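Local atomic coordinates of formate oxidase (Aspergillus oryzae, PDB entry 5ZU2), a protein that probably oxidises formate using an FAD cofactor, as a member of the GMC oxidoreductase family. Residues Leu304-Gly309 and Ala508-Gly513; Leu423-Ser428 and Ile549-Ile554. The protein carries 1 engineered substitution. One frame throughout, in Å; residues are numbered along the deposited sequence.

Interaction 1. Residues Leu304-Gly309 and Ala508-Gly513. With FAD (flavin-adenine dinucleotide), chain D.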
loop_
_atom_site.group_PDB
_atom_site.type_symbol
_atom_site.label_atom_id
_atom_site.label_comp_id
_atom_site.label_asym_id
_atom_site.label_seq_id
_atom_site.Cartn_x
_atom_site.Cartn_y
_atom_site.Cartn_z
ATOM N N LEU A 304 -9.525 9.785 -4.380
ATOM C CA LEU A 304 -8.203 9.169 -4.379
ATOM C C LEU A 304 -7.378 9.799 -3.265
ATOM O O LEU A 304 -7.091 11.005 -3.305
ATOM C CB LEU A 304 -7.533 9.383 -5.735
ATOM C CG LEU A 304 -6.074 8.996 -5.888
ATOM C CD1 LEU A 304 -5.892 7.520 -5.629
ATOM C CD2 LEU A 304 -5.561 9.397 -7.263
ATOM N N MET A 305 -6.985 8.986 -2.286
ATOM C CA MET A 305 -6.200 9.454 -1.151
ATOM C C MET A 305 -5.009 8.541 -0.942
ATOM O O MET A 305 -5.138 7.312 -0.971
ATOM C CB MET A 305 -7.001 9.522 0.150
ATOM C CG MET A 305 -6.346 10.443 1.161
ATOM S SD MET A 305 -6.706 12.178 0.834
ATOM C CE MET A 305 -5.831 12.904 2.216
ATOM N N ASP A 306 -3.858 9.165 -0.709
ATOM C CA ASP A 306 -2.585 8.479 -0.562
ATOM C C ASP A 306 -1.768 9.218 0.492
ATOM O O ASP A 306 -2.078 10.356 0.858
ATOM C CB ASP A 306 -1.883 8.417 -1.944
ATOM C CG ASP A 306 -0.595 7.560 -1.965
ATOM O OD1 ASP A 306 -0.264 6.908 -0.956
ATOM O OD2 ASP A 306 0.078 7.538 -3.033
ATOM N N HIS A 307 -0.711 8.560 0.980
ATOM C CA HIS A 307 0.191 9.163 1.962
ATOM C C HIS A 307 1.327 9.849 1.218
ATOM O O HIS A 307 2.064 9.168 0.487
ATOM C CB HIS A 307 0.813 8.105 2.882
ATOM C CG HIS A 307 -0.122 7.455 3.863
ATOM N ND1 HIS A 307 -1.110 8.135 4.540
ATOM C CD2 HIS A 307 -0.174 6.180 4.315
ATOM C CE1 HIS A 307 -1.747 7.300 5.343
ATOM N NE2 HIS A 307 -1.198 6.106 5.223
ATOM N N PRO A 308 1.549 11.151 1.394
ATOM C CA PRO A 308 2.776 11.752 0.864
ATOM C C PRO A 308 3.958 11.400 1.758
ATOM O O PRO A 308 3.813 11.213 2.966
ATOM C CB PRO A 308 2.479 13.254 0.905
ATOM C CG PRO A 308 1.627 13.376 2.140
ATOM C CD PRO A 308 0.792 12.109 2.219
ATOM N N GLY A 309 5.119 11.256 1.145
ATOM C CA GLY A 309 6.359 11.089 1.889
ATOM C C GLY A 309 7.464 11.976 1.354
ATOM O O GLY A 309 7.563 12.196 0.148
ATOM N N ALA A 508 4.175 7.535 -0.779
ATOM C CA ALA A 508 4.606 6.457 0.104
ATOM C C ALA A 508 4.035 5.122 -0.321
ATOM O O ALA A 508 4.215 4.135 0.404
ATOM C CB ALA A 508 4.221 6.741 1.559
ATOM N N PHE A 509 3.357 5.091 -1.476
ATOM C CA PHE A 509 2.839 3.886 -2.126
ATOM C C PHE A 509 1.573 3.345 -1.477
ATOM O O PHE A 509 1.331 2.134 -1.508
ATOM C CB PHE A 509 3.915 2.793 -2.167
ATOM C CG PHE A 509 5.189 3.211 -2.886
ATOM C CD1 PHE A 509 5.187 3.435 -4.262
ATOM C CD2 PHE A 509 6.376 3.396 -2.186
ATOM C CE1 PHE A 509 6.347 3.818 -4.941
ATOM C CE2 PHE A 509 7.530 3.776 -2.861
ATOM C CZ PHE A 509 7.512 3.993 -4.241
ATOM N N HIS A 510 0.723 4.232 -0.933
ATOM C CA HIS A 510 -0.503 3.765 -0.286
ATOM C C HIS A 510 -1.796 4.311 -0.894
ATOM O O HIS A 510 -2.704 4.688 -0.143
ATOM C CB HIS A 510 -0.462 4.131 1.206
ATOM C CG HIS A 510 0.803 3.726 1.894
ATOM N ND1 HIS A 510 1.519 2.608 1.530
ATOM C CD2 HIS A 510 1.474 4.276 2.929
ATOM C CE1 HIS A 510 2.577 2.490 2.307
ATOM N NE2 HIS A 510 2.573 3.494 3.163
ATOM N N PRO A 511 -1.975 4.310 -2.215
ATOM C CA PRO A 511 -3.190 4.927 -2.767
ATOM C C PRO A 511 -4.449 4.117 -2.462
ATOM O O PRO A 511 -4.425 2.886 -2.447
ATOM C CB PRO A 511 -2.894 4.989 -4.269
ATOM C CG PRO A 511 -1.937 3.887 -4.496
ATOM C CD PRO A 511 -1.098 3.796 -3.286
ATOM N N THR A 512 -5.552 4.839 -2.201
ATOM C CA THR A 512 -6.834 4.279 -1.771
ATOM C C THR A 512 -7.993 5.122 -2.304
ATOM O O THR A 512 -7.806 6.242 -2.783
ATOM C CB THR A 512 -6.956 4.237 -0.238
ATOM O OG1 THR A 512 -7.101 5.589 0.248
ATOM C CG2 THR A 512 -5.770 3.553 0.439
ATOM N N GLY A 513 -9.208 4.561 -2.207
ATOM C CA GLY A 513 -10.422 5.338 -2.074
ATOM C C GLY A 513 -11.238 5.619 -3.324
ATOM O O GLY A 513 -12.286 6.267 -3.214
HETATM P PA FAD D . -3.012 -4.667 -6.434
HETATM O O1A FAD D . -2.165 -3.713 -7.150
HETATM O O2A FAD D . -2.278 -5.525 -5.414
HETATM O O5B FAD D . -3.787 -5.672 -7.457
HETATM C C5B FAD D . -4.327 -5.215 -8.718
HETATM C C4B FAD D . -4.148 -6.336 -9.715
HETATM O O4B FAD D . -4.985 -6.110 -10.876
HETATM C C3B FAD D . -2.722 -6.527 -10.238
HETATM O O3B FAD D . -2.352 -7.901 -10.287
HETATM C C2B FAD D . -2.796 -5.956 -11.653
HETATM O O2B FAD D . -1.834 -6.513 -12.555
HETATM C C1B FAD D . -4.223 -6.333 -12.038
HETATM N N9A FAD D . -4.766 -5.513 -13.115
HETATM C C8A FAD D . -4.859 -4.149 -13.107
HETATM N N7A FAD D . -5.385 -3.642 -14.194
HETATM C C5A FAD D . -5.628 -4.746 -14.990
HETATM C C6A FAD D . -6.174 -4.877 -16.282
HETATM N N6A FAD D . -6.575 -3.837 -17.022
HETATM N N1A FAD D . -6.302 -6.129 -16.786
HETATM C C2A FAD D . -5.898 -7.161 -16.043
HETATM N N3A FAD D . -5.361 -7.159 -14.819
HETATM C C4A FAD D . -5.248 -5.911 -14.343
HETATM N N1 FAD D . 1.771 -1.658 1.769
HETATM C C2 FAD D . 2.141 -1.962 3.048
HETATM O O2 FAD D . 1.299 -2.229 3.918
HETATM N N3 FAD D . 3.500 -1.980 3.390
HETATM C C4 FAD D . 4.567 -1.701 2.536
HETATM O O4 FAD D . 5.728 -1.733 2.953
HETATM C C4X FAD D . 4.149 -1.384 1.174
HETATM N N5 FAD D . 5.080 -1.102 0.293
HETATM C C5X FAD D . 4.685 -0.801 -0.997
HETATM C C6 FAD D . 5.674 -0.528 -1.949
HETATM C C7 FAD D . 5.341 -0.235 -3.266
HETATM C C7M FAD D . 6.438 0.066 -4.261
HETATM C C8 FAD D . 3.985 -0.225 -3.646
HETATM C C8M FAD D . 3.585 0.083 -5.061
HETATM C C9 FAD D . 2.996 -0.511 -2.702
HETATM C C9A FAD D . 3.333 -0.798 -1.382
HETATM N N10 FAD D . 2.363 -1.115 -0.400
HETATM C C10 FAD D . 2.733 -1.398 0.887
HETATM C "C1'" FAD D . 0.933 -1.058 -0.703
HETATM C "C2'" FAD D . 0.283 -2.406 -0.947
HETATM O "O2'" FAD D . 1.190 -3.276 -1.619
HETATM C "C3'" FAD D . -0.943 -2.178 -1.832
HETATM O "O3'" FAD D . -1.736 -1.110 -1.320
HETATM C "C4'" FAD D . -1.842 -3.390 -2.052
HETATM O "O4'" FAD D . -1.035 -4.478 -2.514
HETATM C "C5'" FAD D . -2.965 -3.025 -2.999
HETATM O "O5'" FAD D . -3.755 -4.201 -3.264
HETATM P P FAD D . -4.907 -4.194 -4.326
HETATM O O1P FAD D . -5.399 -5.643 -4.358
HETATM O O2P FAD D . -5.833 -3.067 -3.978
HETATM O O3P FAD D . -4.175 -3.884 -5.695
#
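M305 and T512 form a single antiparallel bridge, a hydrogen-bonded pair that ties the chain leading into strand 308-316 to the flavin-side loop of this GMC oxidoreductase fold. M305 N reaches T512 O at 2.9 Å, nearly straight at 169°. M305 O is gripped twice by T512, by N at 2.8 Å and by OG1 at 2.9 Å, the two donors approaching from opposite faces of the carbonyl plane. The tightly packed part lies further on, around D306. Its chi1 of -173° sets CG anti to the backbone N and brings OD1 within bonding range of the loop. H510 N meets D306 OD1 at 2.9 Å on the syn side but 33° out of the carboxylate plane, and H307 N comes from the other face, while OD2 is held by T507 OG1. A508 N closes the end of the contact on H307 O at 3.0 Å. M305 is the looser flank: partly exposed, its chain bends at chi2 and carries SD away from the loop, leaving CB 3.9 Å from T512 OG1. On the flavin side, the methyl carbon C7M of FAD sits over the centre of the F509 ring, 3.5 Å above its plane.

Interaction 2. Residues Leu423-Ser428 and Ile549-Ile554; sequences LVRPIS and IPDCAI. Engineered in segment 549-554: A553 (natural residue Arg). With FAD (flavin-adenine dinucleotide), chain D.
R425 meets the 549-554 loop with the edge of its guanidinium, and D551 stands across it, the carboxylate plane turned 71° from the guanidinium plane. Bends at chi2 and chi3 (59° at chi3) fold the arginine chain back so that its end faces the loop. R425 NH1 and NH2 both point at one backbone oxygen, each 3.1 Å from I549 O, an end-on grip that lies in the guanidinium plane. R425 NH1 also makes a salt bridge, 2.9 Å to D551 OD2; OD2 lies in the guanidinium plane, while NH1 approaches it from above the carboxylate plane, 73° out. D551 OD1 is hydrogen-bonded to T108 OG1, a second tie that should help fix the carboxylate's rotation. Two donors and the arginine's positive charge would help stabilise the buried I549 carbonyl. The I549 and R425 side chains run alongside in opposite senses, I549 CG2 3.6 Å from R425 NH2. V424 packs beside this polar group, CG2 lying 3.4 Å from D551 O. The contact joins the loop between strands 415-423 and 431-434 to the loop before helix 555-572. Helix 106-110 adjoins R425 and P550, strand 392-397 touches V424 and C552 through E393, and helix 454-473 packs against L423, P426 and I427.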
loop_
_atom_site.group_PDB
_atom_site.type_symbol
_atom_site.label_atom_id
_atom_site.label_comp_id
_atom_site.label_asym_id
_atom_site.label_seq_id
_atom_site.Cartn_x
_atom_site.Cartn_y
_atom_site.Cartn_z
ATOM N N LEU A 423 3.798 11.018 6.026
ATOM C CA LEU A 423 2.708 11.705 6.721
ATOM C C LEU A 423 1.431 10.881 6.587
ATOM O O LEU A 423 0.836 10.815 5.507
ATOM C CB LEU A 423 2.535 13.107 6.150
ATOM C CG LEU A 423 1.320 13.904 6.572
ATOM C CD1 LEU A 423 1.309 14.180 8.087
ATOM C CD2 LEU A 423 1.334 15.194 5.777
ATOM N N VAL A 424 1.016 10.230 7.675
ATOM C CA VAL A 424 -0.047 9.245 7.575
ATOM C C VAL A 424 -1.437 9.807 7.822
ATOM O O VAL A 424 -2.428 9.148 7.476
ATOM C CB VAL A 424 0.244 8.065 8.516
ATOM C CG1 VAL A 424 1.438 7.315 8.001
ATOM C CG2 VAL A 424 0.490 8.544 9.930
ATOM N N ARG A 425 -1.547 11.004 8.399
ATOM C CA ARG A 425 -2.833 11.673 8.605
ATOM C C ARG A 425 -2.862 13.040 7.917
ATOM O O ARG A 425 -3.034 14.074 8.578
ATOM C CB ARG A 425 -3.123 11.817 10.100
ATOM C CG ARG A 425 -3.444 10.496 10.787
ATOM C CD ARG A 425 -4.965 10.309 10.893
ATOM N NE ARG A 425 -5.557 10.336 9.560
ATOM C CZ ARG A 425 -5.746 9.246 8.824
ATOM N NH1 ARG A 425 -5.403 8.053 9.294
ATOM N NH2 ARG A 425 -6.268 9.339 7.621
ATOM N N PRO A 426 -2.724 13.085 6.589
ATOM C CA PRO A 426 -2.833 14.369 5.890
ATOM C C PRO A 426 -4.278 14.856 5.899
ATOM O O PRO A 426 -5.214 14.084 6.097
ATOM C CB PRO A 426 -2.377 14.033 4.470
ATOM C CG PRO A 426 -2.780 12.626 4.298
ATOM C CD PRO A 426 -2.688 11.963 5.639
ATOM N N ILE A 427 -4.456 16.157 5.682
ATOM C CA ILE A 427 -5.790 16.736 5.589
ATOM C C ILE A 427 -6.079 17.348 4.224
ATOM O O ILE A 427 -7.176 17.880 4.027
ATOM C CB ILE A 427 -6.044 17.782 6.696
ATOM C CG1 ILE A 427 -5.075 18.961 6.553
ATOM C CG2 ILE A 427 -6.006 17.133 8.109
ATOM C CD1 ILE A 427 -5.487 20.196 7.368
ATOM N N SER A 428 -5.137 17.296 3.275
ATOM C CA SER A 428 -5.430 17.747 1.917
ATOM C C SER A 428 -6.615 16.991 1.318
ATOM O O SER A 428 -6.826 15.803 1.586
ATOM C CB SER A 428 -4.200 17.582 1.016
ATOM O OG SER A 428 -3.246 18.578 1.327
ATOM N N ILE A 549 -8.034 6.542 4.761
ATOM C CA ILE A 549 -6.767 5.801 4.618
ATOM C C ILE A 549 -6.207 5.485 6.000
ATOM O O ILE A 549 -6.275 6.336 6.907
ATOM C CB ILE A 549 -5.761 6.592 3.777
ATOM C CG1 ILE A 549 -4.538 5.730 3.501
ATOM C CG2 ILE A 549 -5.348 7.891 4.488
ATOM C CD1 ILE A 549 -3.547 6.353 2.542
ATOM N N PRO A 550 -5.731 4.266 6.238
ATOM C CA PRO A 550 -5.149 3.944 7.548
ATOM C C PRO A 550 -3.936 4.810 7.867
ATOM O O PRO A 550 -3.371 5.490 7.004
ATOM C CB PRO A 550 -4.782 2.459 7.403
ATOM C CG PRO A 550 -5.825 1.930 6.449
ATOM C CD PRO A 550 -6.043 3.057 5.452
ATOM N N ASP A 551 -3.489 4.717 9.128
ATOM C CA ASP A 551 -2.471 5.583 9.718
ATOM C C ASP A 551 -1.048 5.031 9.527
ATOM O O ASP A 551 -0.187 5.205 10.405
ATOM C CB ASP A 551 -2.744 5.786 11.217
ATOM C CG ASP A 551 -4.185 6.241 11.513
ATOM O OD1 ASP A 551 -5.130 5.451 11.301
ATOM O OD2 ASP A 551 -4.388 7.395 11.942
ATOM N N CYS A 552 -0.802 4.328 8.420
ATOM C CA CYS A 552 0.378 3.494 8.250
ATOM C C CYS A 552 0.354 2.846 6.872
ATOM O O CYS A 552 -0.580 3.085 6.104
ATOM C CB CYS A 552 0.420 2.438 9.351
ATOM S SG CYS A 552 -1.095 1.436 9.418
ATOM N N ALA A 553 1.385 2.066 6.542
ATOM C CA ALA A 553 1.374 1.218 5.352
ATOM C C ALA A 553 0.110 0.349 5.326
ATOM O O ALA A 553 -0.330 -0.158 6.362
ATOM C CB ALA A 553 2.638 0.352 5.359
ATOM N N ILE A 554 -0.454 0.124 4.135
ATOM C CA ILE A 554 -1.873 -0.229 4.041
ATOM C C ILE A 554 -2.134 -1.675 3.653
ATOM O O ILE A 554 -3.308 -2.089 3.654
ATOM C CB ILE A 554 -2.616 0.693 3.056
ATOM C CG1 ILE A 554 -2.119 0.441 1.627
ATOM C CG2 ILE A 554 -2.471 2.155 3.441
ATOM C CD1 ILE A 554 -3.009 1.066 0.583
HETATM P PA FAD D . -3.012 -4.667 -6.434
HETATM O O1A FAD D . -2.165 -3.713 -7.150
HETATM O O2A FAD D . -2.278 -5.525 -5.414
HETATM O O5B FAD D . -3.787 -5.672 -7.457
HETATM C C5B FAD D . -4.327 -5.215 -8.718
HETATM C C4B FAD D . -4.148 -6.336 -9.715
HETATM O O4B FAD D . -4.985 -6.110 -10.876
HETATM C C3B FAD D . -2.722 -6.527 -10.238
HETATM O O3B FAD D . -2.352 -7.901 -10.287
HETATM C C2B FAD D . -2.796 -5.956 -11.653
HETATM O O2B FAD D . -1.834 -6.513 -12.555
HETATM C C1B FAD D . -4.223 -6.333 -12.038
HETATM N N9A FAD D . -4.766 -5.513 -13.115
HETATM C C8A FAD D . -4.859 -4.149 -13.107
HETATM N N7A FAD D . -5.385 -3.642 -14.194
HETATM C C5A FAD D . -5.628 -4.746 -14.990
HETATM C C6A FAD D . -6.174 -4.877 -16.282
HETATM N N6A FAD D . -6.575 -3.837 -17.022
HETATM N N1A FAD D . -6.302 -6.129 -16.786
HETATM C C2A FAD D . -5.898 -7.161 -16.043
HETATM N N3A FAD D . -5.361 -7.159 -14.819
HETATM C C4A FAD D . -5.248 -5.911 -14.343
HETATM N N1 FAD D . 1.771 -1.658 1.769
HETATM C C2 FAD D . 2.141 -1.962 3.048
HETATM O O2 FAD D . 1.299 -2.229 3.918
HETATM N N3 FAD D . 3.500 -1.980 3.390
HETATM C C4 FAD D . 4.567 -1.701 2.536
HETATM O O4 FAD D . 5.728 -1.733 2.953
HETATM C C4X FAD D . 4.149 -1.384 1.174
HETATM N N5 FAD D . 5.080 -1.102 0.293
HETATM C C5X FAD D . 4.685 -0.801 -0.997
HETATM C C6 FAD D . 5.674 -0.528 -1.949
HETATM C C7 FAD D . 5.341 -0.235 -3.266
HETATM C C7M FAD D . 6.438 0.066 -4.261
HETATM C C8 FAD D . 3.985 -0.225 -3.646
HETATM C C8M FAD D . 3.585 0.083 -5.061
HETATM C C9 FAD D . 2.996 -0.511 -2.702
HETATM C C9A FAD D . 3.333 -0.798 -1.382
HETATM N N10 FAD D . 2.363 -1.115 -0.400
HETATM C C10 FAD D . 2.733 -1.398 0.887
HETATM C "C1'" FAD D . 0.933 -1.058 -0.703
HETATM C "C2'" FAD D . 0.283 -2.406 -0.947
HETATM O "O2'" FAD D . 1.190 -3.276 -1.619
HETATM C "C3'" FAD D . -0.943 -2.178 -1.832
HETATM O "O3'" FAD D . -1.736 -1.110 -1.320
HETATM C "C4'" FAD D . -1.842 -3.390 -2.052
HETATM O "O4'" FAD D . -1.035 -4.478 -2.514
HETATM C "C5'" FAD D . -2.965 -3.025 -2.999
HETATM O "O5'" FAD D . -3.755 -4.201 -3.264
HETATM P P FAD D . -4.907 -4.194 -4.326
HETATM O O1P FAD D . -5.399 -5.643 -4.358
HETATM O O2P FAD D . -5.833 -3.067 -3.978
HETATM O O3P FAD D . -4.175 -3.884 -5.695
#

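In the fold
Interactions 1 and 2 are neighbours, their centres about 7 Å apart, and their segments alternate along the chain. H307 joins them: its NE2 lies 3.2 Å from C552 O, a probable hydrogen bond, so the residue that packs on the 508-513 loop also holds the 549-554 loop. A second, probable hydrogen bond runs from L423 N to P308 O, 3.1 Å, between paired strands 308-316 and 415-423. Both loops line the FAD pocket at different parts of the flavin. F509 lies by its dimethyl end, whereas I554 N comes 2.9 Å from FAD O2 at the pyrimidine end. There the engineered A553, arginine in the natural protein, places CB 3.2 Å from FAD N3.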